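Local coordinates for Mgp-operon protein 3 (Mycoplasma pneumoniae, PDB 6RJ1) that probably takes part in adhesion to host cells as a membrane-bound adhesin with an extracellular, beta-propeller-like domain, at residues Phe839-Glu843 against Leu916-Asn920. Sequence-based numbering, arbitrary orientation.
Sequences FGSAE and LAVQN
Glu843 meets the backbone of residues 916-920 of strand 914-920 with its carboxylate, a clear example of how a loop can be tied to a strand of a sheet by one acidic side chain. A turn about CB-CG (chi2 -82°) brings the carboxylate up to the strand backbone, and Glu843 OE2 accepts a hydrogen bond of 2.8 Å from Gln919 N. The donor arrives on the syn side of OE2, well out of the carboxylate plane, and the bond is noticeably bent. The other oxygen, Glu843 OE1, turns back to Gly840 N in a weak bond of 3.2 Å, so that the carboxylate spans strand and loop.

Beside it lies the buried, apolar part: Ala917 CB comes to the edge of the Phe839 ring, 4.2 Å from CD2, while Glu843 CB rests over one ring face, offset toward the rim. The packing is looser at the more exposed end, where Gln919 OE1 stays 3.7 Å from Ala842 O and the methyl of Ala842 only faces the strand.

The loop follows strand 834-838 and leads toward strand 851-857; beside strand 914-920, in the same sheet, runs antiparallel strand 888-896, whose Ile891 and Val893 touch Glu843 and Ala917, respectively.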
ATOM      1  N   PHE A 839     -18.605   2.244  -6.679  1.00 73.70           N
ATOM      2  CA  PHE A 839     -19.359   3.476  -6.472  1.00 73.65           C
ATOM      3  C   PHE A 839     -19.666   4.182  -7.815  1.00 79.89           C
ATOM      4  O   PHE A 839     -19.087   3.839  -8.848  1.00 80.23           O
ATOM      5  CB  PHE A 839     -18.716   4.402  -5.418  1.00 74.80           C
ATOM      6  CG  PHE A 839     -17.248   4.759  -5.469  1.00 75.83           C
ATOM      7  CD1 PHE A 839     -16.653   5.173  -6.657  1.00 78.21           C
ATOM      8  CD2 PHE A 839     -16.492   4.827  -4.297  1.00 77.51           C
ATOM      9  CE1 PHE A 839     -15.301   5.552  -6.686  1.00 78.97           C
ATOM     10  CE2 PHE A 839     -15.142   5.197  -4.328  1.00 79.48           C
ATOM     11  CZ  PHE A 839     -14.558   5.564  -5.519  1.00 77.38           C
ATOM     12  N   GLY A 840     -20.619   5.109  -7.792  1.00 77.70           N
ATOM     13  CA  GLY A 840     -21.063   5.849  -8.968  1.00 77.74           C
ATOM     14  C   GLY A 840     -20.068   6.845  -9.526  1.00 82.42           C
ATOM     15  O   GLY A 840     -18.981   7.038  -8.971  1.00 81.20           O
ATOM     16  N   SER A 841     -20.455   7.493 -10.636  1.00 80.91           N
ATOM     17  CA  SER A 841     -19.661   8.496 -11.345  1.00 81.75           C
ATOM     18  C   SER A 841     -19.346   9.723 -10.474  1.00 86.77           C
ATOM     19  O   SER A 841     -18.248  10.274 -10.573  1.00 87.10           O
ATOM     20  CB  SER A 841     -20.385   8.927 -12.617  1.00 85.91           C
ATOM     21  OG  SER A 841     -19.477   9.470 -13.560  1.00 97.14           O
ATOM     22  N   ALA A 842     -20.306  10.125  -9.615  1.00 82.70           N
ATOM     23  CA  ALA A 842     -20.189  11.267  -8.709  1.00 82.61           C
ATOM     24  C   ALA A 842     -19.086  11.089  -7.666  1.00 86.36           C
ATOM     25  O   ALA A 842     -18.430  12.069  -7.288  1.00 87.13           O
ATOM     26  CB  ALA A 842     -21.521  11.521  -8.021  1.00 83.40           C
ATOM     27  N   GLU A 843     -18.893   9.845  -7.195  1.00 80.73           N
ATOM     28  CA  GLU A 843     -17.879   9.494  -6.193  1.00 79.17           C
ATOM     29  C   GLU A 843     -16.555   9.114  -6.836  1.00 80.28           C
ATOM     30  O   GLU A 843     -15.527   9.169  -6.170  1.00 80.21           O
ATOM     31  CB  GLU A 843     -18.368   8.426  -5.191  1.00 80.48           C
ATOM     32  CG  GLU A 843     -19.543   7.576  -5.653  1.00 92.56           C
ATOM     33  CD  GLU A 843     -20.952   8.127  -5.527  1.00114.60           C
ATOM     34  OE1 GLU A 843     -21.868   7.520  -6.126  1.00113.38           O
ATOM     35  OE2 GLU A 843     -21.147   9.154  -4.836  1.00105.81           O
ATOM     36  N   LEU A 916     -22.126   0.577   0.996  1.00 77.22           N
ATOM     37  CA  LEU A 916     -22.604   1.471  -0.053  1.00 76.72           C
ATOM     38  C   LEU A 916     -22.030   2.856   0.180  1.00 79.16           C
ATOM     39  O   LEU A 916     -22.276   3.445   1.228  1.00 78.79           O
ATOM     40  CB  LEU A 916     -24.146   1.496  -0.057  1.00 76.93           C
ATOM     41  CG  LEU A 916     -24.820   2.098  -1.286  1.00 81.92           C
ATOM     42  CD1 LEU A 916     -24.895   1.096  -2.429  1.00 82.58           C
ATOM     43  CD2 LEU A 916     -26.199   2.578  -0.948  1.00 83.75           C
ATOM     44  N   ALA A 917     -21.229   3.351  -0.777  1.00 75.72           N
ATOM     45  CA  ALA A 917     -20.587   4.663  -0.706  1.00 75.74           C
ATOM     46  C   ALA A 917     -21.271   5.654  -1.623  1.00 80.99           C
ATOM     47  O   ALA A 917     -21.464   5.361  -2.807  1.00 82.94           O
ATOM     48  CB  ALA A 917     -19.120   4.552  -1.071  1.00 76.39           C
ATOM     49  N   VAL A 918     -21.646   6.821  -1.079  1.00 76.00           N
ATOM     50  CA  VAL A 918     -22.327   7.886  -1.822  1.00 75.85           C
ATOM     51  C   VAL A 918     -21.887   9.279  -1.374  1.00 81.38           C
ATOM     52  O   VAL A 918     -21.676   9.506  -0.183  1.00 80.35           O
ATOM     53  CB  VAL A 918     -23.887   7.779  -1.800  1.00 79.05           C
ATOM     54  CG1 VAL A 918     -24.407   6.779  -2.818  1.00 78.35           C
ATOM     55  CG2 VAL A 918     -24.431   7.481  -0.404  1.00 78.99           C
ATOM     56  N   GLN A 919     -21.799  10.219  -2.335  1.00 79.08           N
ATOM     57  CA  GLN A 919     -21.517  11.635  -2.097  1.00 78.48           C
ATOM     58  C   GLN A 919     -22.807  12.136  -1.437  1.00 82.70           C
ATOM     59  O   GLN A 919     -23.872  12.101  -2.053  1.00 82.02           O
ATOM     60  CB  GLN A 919     -21.245  12.348  -3.429  1.00 79.32           C
ATOM     61  CG  GLN A 919     -19.790  12.712  -3.615  1.00 92.81           C
ATOM     62  CD  GLN A 919     -19.586  14.203  -3.764  1.00116.80           C
ATOM     63  OE1 GLN A 919     -19.022  14.667  -4.766  1.00113.14           O
ATOM     64  NE2 GLN A 919     -20.031  14.991  -2.770  1.00108.12           N
ATOM     65  N   ASN A 920     -22.721  12.472  -0.145  1.00 79.81           N
ATOM     66  CA  ASN A 920     -23.870  12.788   0.702  1.00 79.57           C
ATOM     67  C   ASN A 920     -24.532  14.172   0.538  1.00 83.47           C
ATOM     68  O   ASN A 920     -25.588  14.381   1.122  1.00 83.43           O
ATOM     69  CB  ASN A 920     -23.501  12.583   2.170  1.00 79.09           C
ATOM     70  CG  ASN A 920     -22.341  13.395   2.704  1.00103.17           C
ATOM     71  OD1 ASN A 920     -22.071  14.532   2.293  1.00 98.93           O
ATOM     72  ND2 ASN A 920     -21.645  12.830   3.673  1.00 94.20           N
TER